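Long-range contacts in protein phosphatase Slingshot homolog 2 (Homo sapiens, PDB 2NT2), which dephosphorylates and so activates the actin-depolymerizing factor cofilin, acting on phosphoserine, phosphothreonine and phosphotyrosine in proteins and thereby regulating actin filament dynamics: residues Q6-G14 and V99-W109; N27-N35 and F73-S82. The protein carries 1 engineered substitution. All coordinates share one frame; numbering follows the deposited sequence.

In the fold
Running from the N terminus, the chain first forms the hairpin of strands 5-8 and 11-14, whose partner in interaction 1, residues 99-109 at the end of helix 94-107 and just beyond, begins 85 residues after the hairpin. Within that long loop, strand 30-35 is met 38 residues further on by the end of helix 67-79 in interaction 2, so the second contact nests in the first and the two do not cross. Both reach the same five-stranded mixed sheet: interaction 1 joins its hairpin edge to helix 94-107, interaction 2 joins strand 30-35 to helix 67-79. The contacts touch where Tyr-102 meets Ile-74 and His-10 meets Lys-78. Strand 83-87, between strands 11-14 and 30-35, leads to the engineered Ser-88, replacing the phosphocysteine-forming cysteine.

Interaction 1: Q6-G14 and V99-W109; sequences QIFEHVFLG and VIAYAMKEYGW
The ring of Phe-8 is the main bump, entering a hollow made by Ala-103 and Tyr-107 at the end of helix 94-107 and by Trp-109 just beyond it. Tyr-107 directs its edge at one face of this ring, with centroids 4.6 Å apart and planes at 70°, and its CE1 sits over the ring centre. The methyl of Ala-103 closes the hollow at the ring's edge, 3.6 Å from Phe-8 CZ. Ahead of the ring edge lies the face of Trp-109, an offset edge-to-face pair. With CG anti to its carbonyl carbon, Phe-8 projects toward the helix, and Ile-7 CG2 lies over the face opposite Tyr-107. Both residues face Val-11 in a classic beta bulge, where Val-11 O accepts from both of their backbone N atoms.

Beside this hollow, His-10 and Tyr-102 approach from opposite directions. Their rings meet rim to rim, and His-10 NE2 and Tyr-102 OH share a hydrogen bond of 2.8 Å at 162°; Tyr-107 OH also lies at the imidazole edge, 3.4 Å from CE1 of His-10. Val-11 CG2 of the same segment lies over the centre of one imidazole face.

Farther along, Val-99 is the helix's own bump: CG2 meets Leu-13 CD1 at 3.5 Å, while CG1 meets Ile-7 CG2 at 4.1 Å. Tyr-117 adds a further ring beside Phe-8 and bonds through its OH to Ile-7 O. Strand 11-14 and the helix run nearly antiparallel, at 156°, with axes 10.7 Å apart. This is helix-on-sheet packing in the protein-tyrosine phosphatase fold of a dual-specificity catalytic domain, closed at its outer end by an aromatic cluster.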
loop_
_atom_site.group_PDB
_atom_site.type_symbol
_atom_site.label_atom_id
_atom_site.label_comp_id
_atom_site.label_asym_id
_atom_site.label_seq_id
_atom_site.Cartn_x
_atom_site.Cartn_y
_atom_site.Cartn_z
ATOM N N GLN A 6 3.314 10.001 -3.504
ATOM C CA GLN A 6 3.406 9.278 -4.768
ATOM C C GLN A 6 4.655 8.406 -4.782
ATOM O O GLN A 6 5.770 8.908 -4.644
ATOM C CB GLN A 6 3.421 10.223 -5.974
ATOM C CG GLN A 6 3.051 9.509 -7.270
ATOM C CD GLN A 6 2.788 10.437 -8.434
ATOM O OE1 GLN A 6 3.100 11.624 -8.408
ATOM N NE2 GLN A 6 2.198 9.887 -9.493
ATOM N N ILE A 7 4.456 7.099 -4.953
ATOM C CA ILE A 7 5.627 6.215 -4.963
ATOM C C ILE A 7 5.924 5.708 -6.362
ATOM O O ILE A 7 7.084 5.571 -6.757
ATOM C CB ILE A 7 5.428 5.044 -3.988
ATOM C CG1 ILE A 7 4.973 5.514 -2.597
ATOM C CG2 ILE A 7 6.687 4.210 -3.896
ATOM C CD1 ILE A 7 5.896 6.558 -1.990
ATOM N N PHE A 8 4.863 5.432 -7.111
ATOM C CA PHE A 8 5.009 5.101 -8.525
ATOM C C PHE A 8 4.009 5.911 -9.338
ATOM O O PHE A 8 3.220 6.613 -8.703
ATOM C CB PHE A 8 4.852 3.602 -8.760
ATOM C CG PHE A 8 5.952 2.819 -8.050
ATOM C CD1 PHE A 8 5.630 1.864 -7.107
ATOM C CD2 PHE A 8 7.285 3.055 -8.350
ATOM C CE1 PHE A 8 6.621 1.150 -6.462
ATOM C CE2 PHE A 8 8.290 2.355 -7.708
ATOM C CZ PHE A 8 7.947 1.400 -6.766
ATOM N N GLU A 9 4.091 5.825 -10.658
ATOM C CA GLU A 9 3.167 6.575 -11.506
ATOM C C GLU A 9 1.727 6.342 -11.044
ATOM O O GLU A 9 0.946 7.279 -10.941
ATOM C CB GLU A 9 3.330 6.203 -12.975
ATOM C CG GLU A 9 2.085 5.711 -13.683
ATOM C CD GLU A 9 1.222 6.806 -14.269
ATOM O OE1 GLU A 9 0.787 6.663 -15.429
ATOM O OE2 GLU A 9 0.959 7.815 -13.569
ATOM N N HIS A 10 1.442 5.082 -10.728
ATOM C CA HIS A 10 0.100 4.636 -10.399
ATOM C C HIS A 10 -0.098 4.322 -8.928
ATOM O O HIS A 10 -1.082 3.659 -8.572
ATOM C CB HIS A 10 -0.229 3.393 -11.245
ATOM C CG HIS A 10 0.679 2.239 -10.945
ATOM N ND1 HIS A 10 2.047 2.298 -11.080
ATOM C CD2 HIS A 10 0.403 0.985 -10.509
ATOM C CE1 HIS A 10 2.576 1.131 -10.744
ATOM N NE2 HIS A 10 1.595 0.313 -10.392
ATOM N N VAL A 11 0.798 4.766 -8.045
ATOM C CA VAL A 11 0.701 4.339 -6.644
ATOM C C VAL A 11 0.933 5.494 -5.680
ATOM O O VAL A 11 1.965 6.166 -5.739
ATOM C CB VAL A 11 1.699 3.221 -6.291
ATOM C CG1 VAL A 11 1.609 2.846 -4.815
ATOM C CG2 VAL A 11 1.482 1.994 -7.162
ATOM N N PHE A 12 -0.014 5.691 -4.766
ATOM C CA PHE A 12 0.176 6.640 -3.671
ATOM C C PHE A 12 0.158 5.899 -2.336
ATOM O O PHE A 12 -0.586 4.928 -2.192
ATOM C CB PHE A 12 -0.896 7.732 -3.674
ATOM C CG PHE A 12 -0.613 8.859 -4.658
ATOM C CD1 PHE A 12 -1.021 8.763 -5.977
ATOM C CD2 PHE A 12 0.061 9.997 -4.246
ATOM C CE1 PHE A 12 -0.761 9.783 -6.874
ATOM C CE2 PHE A 12 0.330 11.019 -5.135
ATOM C CZ PHE A 12 -0.080 10.914 -6.453
ATOM N N LEU A 13 0.948 6.391 -1.399
ATOM C CA LEU A 13 0.980 5.876 -0.031
ATOM C C LEU A 13 0.497 6.938 0.951
ATOM O O LEU A 13 1.032 8.055 0.966
ATOM C CB LEU A 13 2.407 5.420 0.293
ATOM C CG LEU A 13 2.618 4.804 1.678
ATOM C CD1 LEU A 13 1.788 3.539 1.806
ATOM C CD2 LEU A 13 4.095 4.530 1.929
ATOM N N GLY A 14 -0.512 6.647 1.775
ATOM C CA GLY A 14 -1.081 7.692 2.616
ATOM C C GLY A 14 -1.815 7.219 3.847
ATOM O O GLY A 14 -1.719 6.072 4.280
ATOM N N VAL A 99 3.124 -1.496 0.137
ATOM C CA VAL A 99 3.743 -0.799 -0.989
ATOM C C VAL A 99 5.150 -1.320 -1.248
ATOM O O VAL A 99 5.565 -1.508 -2.391
ATOM C CB VAL A 99 3.790 0.722 -0.762
ATOM C CG1 VAL A 99 4.728 1.365 -1.768
ATOM C CG2 VAL A 99 2.403 1.336 -0.861
ATOM N N ILE A 100 5.905 -1.589 -0.179
ATOM C CA ILE A 100 7.266 -2.082 -0.369
ATOM C C ILE A 100 7.254 -3.440 -1.071
ATOM O O ILE A 100 8.049 -3.680 -1.975
ATOM C CB ILE A 100 8.039 -2.183 0.955
ATOM C CG1 ILE A 100 8.418 -0.842 1.575
ATOM C CG2 ILE A 100 9.281 -3.045 0.761
ATOM C CD1 ILE A 100 8.288 -0.766 3.080
ATOM N N ALA A 101 6.356 -4.318 -0.644
ATOM C CA ALA A 101 6.192 -5.642 -1.213
ATOM C C ALA A 101 5.812 -5.573 -2.685
ATOM O O ALA A 101 6.322 -6.337 -3.499
ATOM C CB ALA A 101 5.132 -6.430 -0.454
ATOM N N TYR A 102 4.892 -4.673 -3.034
ATOM C CA TYR A 102 4.491 -4.574 -4.438
ATOM C C TYR A 102 5.690 -4.224 -5.323
ATOM O O TYR A 102 5.872 -4.812 -6.387
ATOM C CB TYR A 102 3.385 -3.537 -4.612
ATOM C CG TYR A 102 3.069 -3.232 -6.061
ATOM C CD1 TYR A 102 2.319 -4.118 -6.825
ATOM C CD2 TYR A 102 3.517 -2.066 -6.664
ATOM C CE1 TYR A 102 2.024 -3.853 -8.148
ATOM C CE2 TYR A 102 3.226 -1.791 -7.988
ATOM C CZ TYR A 102 2.479 -2.687 -8.725
ATOM O OH TYR A 102 2.191 -2.408 -10.043
ATOM N N ALA A 103 6.503 -3.276 -4.879
ATOM C CA ALA A 103 7.688 -2.845 -5.612
ATOM C C ALA A 103 8.695 -3.975 -5.783
ATOM O O ALA A 103 9.279 -4.153 -6.858
ATOM C CB ALA A 103 8.331 -1.650 -4.928
ATOM N N MET A 104 8.897 -4.771 -4.736
ATOM C CA MET A 104 9.754 -5.953 -4.833
ATOM C C MET A 104 9.249 -6.883 -5.934
ATOM O O MET A 104 9.974 -7.285 -6.839
ATOM C CB MET A 104 9.759 -6.719 -3.512
ATOM C CG MET A 104 10.581 -6.107 -2.399
ATOM S SD MET A 104 10.231 -6.820 -0.780
ATOM C CE MET A 104 10.850 -8.483 -0.979
ATOM N N LYS A 105 7.964 -7.213 -5.832
ATOM C CA LYS A 105 7.331 -8.082 -6.815
ATOM C C LYS A 105 7.339 -7.474 -8.215
ATOM O O LYS A 105 7.787 -8.100 -9.176
ATOM C CB LYS A 105 5.885 -8.382 -6.401
ATOM C CG LYS A 105 5.248 -9.467 -7.261
ATOM C CD LYS A 105 4.215 -10.269 -6.484
ATOM C CE LYS A 105 3.242 -10.947 -7.443
ATOM N NZ LYS A 105 3.968 -11.737 -8.480
ATOM N N GLU A 106 6.833 -6.253 -8.322
ATOM C CA GLU A 106 6.599 -5.592 -9.598
ATOM C C GLU A 106 7.884 -5.280 -10.343
ATOM O O GLU A 106 8.017 -5.626 -11.524
ATOM C CB GLU A 106 5.780 -4.316 -9.379
ATOM C CG GLU A 106 5.463 -3.505 -10.614
ATOM C CD GLU A 106 4.702 -4.261 -11.678
ATOM O OE1 GLU A 106 3.528 -4.630 -11.482
ATOM O OE2 GLU A 106 5.295 -4.498 -12.755
ATOM N N TYR A 107 8.847 -4.615 -9.694
ATOM C CA TYR A 107 10.050 -4.228 -10.432
ATOM C C TYR A 107 11.226 -5.140 -10.115
ATOM O O TYR A 107 12.327 -4.940 -10.628
ATOM C CB TYR A 107 10.389 -2.755 -10.172
ATOM C CG TYR A 107 9.192 -1.851 -10.415
ATOM C CD1 TYR A 107 8.682 -1.063 -9.393
ATOM C CD2 TYR A 107 8.565 -1.792 -11.654
ATOM C CE1 TYR A 107 7.590 -0.241 -9.612
ATOM C CE2 TYR A 107 7.474 -0.976 -11.879
ATOM C CZ TYR A 107 6.988 -0.195 -10.847
ATOM O OH TYR A 107 5.902 0.621 -11.058
ATOM N N GLY A 108 10.971 -6.146 -9.283
ATOM C CA GLY A 108 11.953 -7.140 -8.902
ATOM C C GLY A 108 13.079 -6.553 -8.071
ATOM O O GLY A 108 14.241 -6.942 -8.190
ATOM N N TRP A 109 12.724 -5.608 -7.212
ATOM C CA TRP A 109 13.663 -4.894 -6.366
ATOM C C TRP A 109 14.062 -5.660 -5.116
ATOM O O TRP A 109 13.233 -6.318 -4.492
ATOM C CB TRP A 109 13.013 -3.554 -5.975
ATOM C CG TRP A 109 13.103 -2.543 -7.077
ATOM C CD1 TRP A 109 13.637 -2.725 -8.317
ATOM C CD2 TRP A 109 12.636 -1.192 -7.027
ATOM N NE1 TRP A 109 13.535 -1.567 -9.048
ATOM C CE2 TRP A 109 12.924 -0.610 -8.277
ATOM C CE3 TRP A 109 12.004 -0.424 -6.048
ATOM C CZ2 TRP A 109 12.600 0.714 -8.572
ATOM C CZ3 TRP A 109 11.684 0.885 -6.340
ATOM C CH2 TRP A 109 11.982 1.441 -7.592
HETATM O O HOH W 1 6.104 3.753 -12.081
#

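Interaction 2: N27-N35 and F73-S82; sequences NRGVRYILN and FISKAKKHGS
Tyr-32 of strand 30-35 lies against Phe-73, Ala-77 and Ser-82, where helix 67-79 packs on the central sheet of the phosphatase fold. The short segments run almost exactly antiparallel, at 175°, with axes 9.0 Å apart. The tight part is the phenol ring. Ala-77 CA lies over one face in a CH-pi contact, 3.7 Å from the centroid and 19° off the normal, and the Ala-77 methyl touches CD1 at 3.5 Å. At the rim, the ring turns its edge to the face of Phe-73, an offset edge-to-face pair, while Ser-82 CB comes in near the ring plane, 3.3 Å from CE1 of Tyr-32. CG stands anti to the carbonyl carbon (chi1 -60°), which carries the ring on over Ala-77. An alanine in place of Tyr-32 would probably leave a gap over Ala-77 and deprive the Phe-73 face of its aromatic edge.

Deeper in, Leu-34 CD2 meets Ile-74 CG1 at 3.9 Å, the two side chains crossing at about a right angle; Cys-84 of the neighbouring strand also touches Leu-34 and Ala-77.

The other side is looser. Lys-76 touches the ring through its aliphatic CG, 4.0 Å from Tyr-32 CE2, and its NZ has a long, weak ion pair with Glu-49. The helix ends in the exposed turn at His-80 and Gly-81, a Schellman motif in which Gly-81 takes positive phi. Its closing bonds are Gly-81 N to Lys-78 O, 2.8 Å, and Ser-82 N to Ala-77 O.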
loop_
_atom_site.group_PDB
_atom_site.type_symbol
_atom_site.label_atom_id
_atom_site.label_comp_id
_atom_site.label_asym_id
_atom_site.label_seq_id
_atom_site.Cartn_x
_atom_site.Cartn_y
_atom_site.Cartn_z
ATOM N N ASN A 27 -8.256 15.164 -7.828
ATOM C CA ASN A 27 -7.284 16.003 -8.514
ATOM C C ASN A 27 -6.013 15.239 -8.868
ATOM O O ASN A 27 -5.388 15.484 -9.900
ATOM C CB ASN A 27 -6.929 17.224 -7.663
ATOM C CG ASN A 27 -8.083 18.201 -7.546
ATOM O OD1 ASN A 27 -9.108 18.062 -8.210
ATOM N ND2 ASN A 27 -7.918 19.192 -6.679
ATOM N N ARG A 28 -5.615 14.312 -8.000
ATOM C CA ARG A 28 -4.403 13.543 -8.253
ATOM C C ARG A 28 -4.655 12.424 -9.252
ATOM O O ARG A 28 -3.723 11.718 -9.637
ATOM C CB ARG A 28 -3.842 12.975 -6.950
ATOM C CG ARG A 28 -3.396 14.047 -5.972
ATOM C CD ARG A 28 -2.970 13.432 -4.646
ATOM N NE ARG A 28 -2.276 14.381 -3.788
ATOM C CZ ARG A 28 -1.002 14.723 -3.929
ATOM N NH1 ARG A 28 -0.283 14.184 -4.907
ATOM N NH2 ARG A 28 -0.443 15.595 -3.103
ATOM N N GLY A 29 -5.899 12.254 -9.666
ATOM C CA GLY A 29 -6.277 11.261 -10.651
ATOM C C GLY A 29 -6.451 9.867 -10.080
ATOM O O GLY A 29 -6.298 8.872 -10.794
ATOM N N VAL A 30 -6.755 9.775 -8.789
ATOM C CA VAL A 30 -6.958 8.492 -8.134
ATOM C C VAL A 30 -8.372 7.985 -8.380
ATOM O O VAL A 30 -9.319 8.777 -8.372
ATOM C CB VAL A 30 -6.728 8.582 -6.613
ATOM C CG1 VAL A 30 -7.012 7.222 -5.987
ATOM C CG2 VAL A 30 -5.326 9.062 -6.285
ATOM N N ARG A 31 -8.548 6.687 -8.611
ATOM C CA ARG A 31 -9.891 6.135 -8.774
ATOM C C ARG A 31 -9.990 4.779 -8.076
ATOM O O ARG A 31 -11.085 4.255 -7.886
ATOM C CB ARG A 31 -10.297 5.984 -10.239
ATOM C CG ARG A 31 -9.752 7.028 -11.186
ATOM C CD ARG A 31 -10.533 8.323 -11.201
ATOM N NE ARG A 31 -11.696 8.323 -10.323
ATOM C CZ ARG A 31 -12.541 9.344 -10.210
ATOM N NH1 ARG A 31 -12.355 10.444 -10.929
ATOM N NH2 ARG A 31 -13.574 9.258 -9.383
ATOM N N TYR A 32 -8.832 4.249 -7.719
ATOM C CA TYR A 32 -8.719 2.992 -7.000
ATOM C C TYR A 32 -8.165 3.258 -5.602
ATOM O O TYR A 32 -7.236 4.045 -5.432
ATOM C CB TYR A 32 -7.800 2.015 -7.732
ATOM C CG TYR A 32 -8.249 1.640 -9.119
ATOM C CD1 TYR A 32 -7.882 2.407 -10.218
ATOM C CD2 TYR A 32 -9.041 0.518 -9.331
ATOM C CE1 TYR A 32 -8.288 2.074 -11.497
ATOM C CE2 TYR A 32 -9.449 0.183 -10.612
ATOM C CZ TYR A 32 -9.071 0.961 -11.686
ATOM O OH TYR A 32 -9.484 0.616 -12.955
ATOM N N ILE A 33 -8.737 2.597 -4.603
ATOM C CA ILE A 33 -8.233 2.777 -3.246
ATOM C C ILE A 33 -8.046 1.428 -2.557
ATOM O O ILE A 33 -9.003 0.672 -2.403
ATOM C CB ILE A 33 -9.162 3.653 -2.399
ATOM C CG1 ILE A 33 -9.443 5.035 -2.991
ATOM C CG2 ILE A 33 -8.611 3.789 -0.985
ATOM C CD1 ILE A 33 -10.408 5.852 -2.155
ATOM N N LEU A 34 -6.798 1.179 -2.181
ATOM C CA LEU A 34 -6.400 0.036 -1.382
ATOM C C LEU A 34 -6.341 0.433 0.098
ATOM O O LEU A 34 -5.421 1.103 0.563
ATOM C CB LEU A 34 -5.060 -0.515 -1.850
ATOM C CG LEU A 34 -4.587 -1.823 -1.215
ATOM C CD1 LEU A 34 -5.714 -2.841 -1.160
ATOM C CD2 LEU A 34 -3.390 -2.373 -1.982
ATOM N N ASN A 35 -7.388 0.024 0.797
ATOM C CA ASN A 35 -7.578 0.284 2.211
ATOM C C ASN A 35 -7.115 -0.912 3.040
ATOM O O ASN A 35 -7.852 -1.883 3.187
ATOM C CB ASN A 35 -9.059 0.576 2.461
ATOM C CG ASN A 35 -9.346 0.990 3.886
ATOM O OD1 ASN A 35 -8.509 0.799 4.765
ATOM N ND2 ASN A 35 -10.533 1.553 4.091
ATOM N N PHE A 73 -4.836 -5.962 -7.254
ATOM C CA PHE A 73 -5.599 -4.730 -7.289
ATOM C C PHE A 73 -4.791 -3.574 -7.872
ATOM O O PHE A 73 -5.267 -2.881 -8.772
ATOM C CB PHE A 73 -6.088 -4.378 -5.880
ATOM C CG PHE A 73 -7.113 -3.251 -5.871
ATOM C CD1 PHE A 73 -8.383 -3.465 -6.379
ATOM C CD2 PHE A 73 -6.792 -2.007 -5.356
ATOM C CE1 PHE A 73 -9.323 -2.455 -6.378
ATOM C CE2 PHE A 73 -7.730 -0.990 -5.353
ATOM C CZ PHE A 73 -8.996 -1.216 -5.861
ATOM N N ILE A 74 -3.588 -3.377 -7.345
ATOM C CA ILE A 74 -2.739 -2.265 -7.756
ATOM C C ILE A 74 -2.364 -2.397 -9.230
ATOM O O ILE A 74 -2.293 -1.408 -9.953
ATOM C CB ILE A 74 -1.435 -2.196 -6.935
ATOM C CG1 ILE A 74 -1.623 -1.994 -5.430
ATOM C CG2 ILE A 74 -0.508 -1.129 -7.503
ATOM C CD1 ILE A 74 -0.338 -2.124 -4.641
ATOM N N SER A 75 -2.109 -3.635 -9.641
ATOM C CA SER A 75 -1.855 -3.970 -11.035
ATOM C C SER A 75 -3.084 -3.621 -11.876
ATOM O O SER A 75 -2.984 -3.150 -13.007
ATOM C CB SER A 75 -1.491 -5.449 -11.170
ATOM O OG SER A 75 -2.189 -6.081 -12.228
ATOM N N LYS A 76 -4.252 -3.846 -11.287
ATOM C CA LYS A 76 -5.520 -3.477 -11.905
ATOM C C LYS A 76 -5.595 -1.981 -12.167
ATOM O O LYS A 76 -6.001 -1.548 -13.245
ATOM C CB LYS A 76 -6.674 -3.927 -11.010
ATOM C CG LYS A 76 -8.050 -3.496 -11.489
ATOM C CD LYS A 76 -9.130 -4.057 -10.572
ATOM C CE LYS A 76 -10.462 -4.195 -11.299
ATOM N NZ LYS A 76 -11.484 -4.856 -10.439
ATOM N N ALA A 77 -5.177 -1.173 -11.195
ATOM C CA ALA A 77 -5.243 0.277 -11.354
ATOM C C ALA A 77 -4.466 0.717 -12.594
ATOM O O ALA A 77 -5.022 1.336 -13.499
ATOM C CB ALA A 77 -4.732 0.986 -10.115
ATOM N N LYS A 78 -3.189 0.372 -12.631
ATOM C CA LYS A 78 -2.328 0.627 -13.780
ATOM C C LYS A 78 -2.969 0.151 -15.079
ATOM O O LYS A 78 -2.878 0.811 -16.113
ATOM C CB LYS A 78 -0.972 -0.054 -13.584
ATOM C CG LYS A 78 -0.445 -0.862 -14.756
ATOM C CD LYS A 78 0.549 -1.922 -14.301
ATOM C CE LYS A 78 -0.052 -3.312 -14.448
ATOM N NZ LYS A 78 0.981 -4.376 -14.351
ATOM N N LYS A 79 -3.591 -1.021 -15.027
ATOM C CA LYS A 79 -4.150 -1.646 -16.223
ATOM C C LYS A 79 -5.101 -0.684 -16.924
ATOM O O LYS A 79 -5.011 -0.455 -18.129
ATOM C CB LYS A 79 -4.866 -2.943 -15.845
ATOM C CG LYS A 79 -5.363 -3.760 -17.022
ATOM C CD LYS A 79 -5.884 -5.116 -16.580
ATOM C CE LYS A 79 -6.844 -5.690 -17.617
ATOM N NZ LYS A 79 -7.083 -7.146 -17.400
ATOM N N HIS A 80 -5.998 -0.095 -16.135
ATOM C CA HIS A 80 -6.980 0.828 -16.685
ATOM C C HIS A 80 -6.446 2.249 -16.766
ATOM O O HIS A 80 -7.232 3.191 -16.862
ATOM C CB HIS A 80 -8.268 0.779 -15.856
ATOM C CG HIS A 80 -8.929 -0.567 -15.927
ATOM N ND1 HIS A 80 -9.013 -1.299 -17.089
ATOM C CD2 HIS A 80 -9.538 -1.314 -14.979
ATOM C CE1 HIS A 80 -9.643 -2.436 -16.858
ATOM N NE2 HIS A 80 -9.974 -2.471 -15.579
ATOM N N GLY A 81 -5.126 2.398 -16.746
ATOM C CA GLY A 81 -4.505 3.704 -16.849
ATOM C C GLY A 81 -4.894 4.648 -15.734
ATOM O O GLY A 81 -5.098 5.846 -15.967
ATOM N N SER A 82 -4.995 4.142 -14.505
ATOM C CA SER A 82 -5.369 4.998 -13.380
ATOM C C SER A 82 -4.357 4.876 -12.242
ATOM O O SER A 82 -3.335 4.217 -12.402
ATOM C CB SER A 82 -6.779 4.680 -12.878
ATOM O OG SER A 82 -7.285 5.735 -12.077
#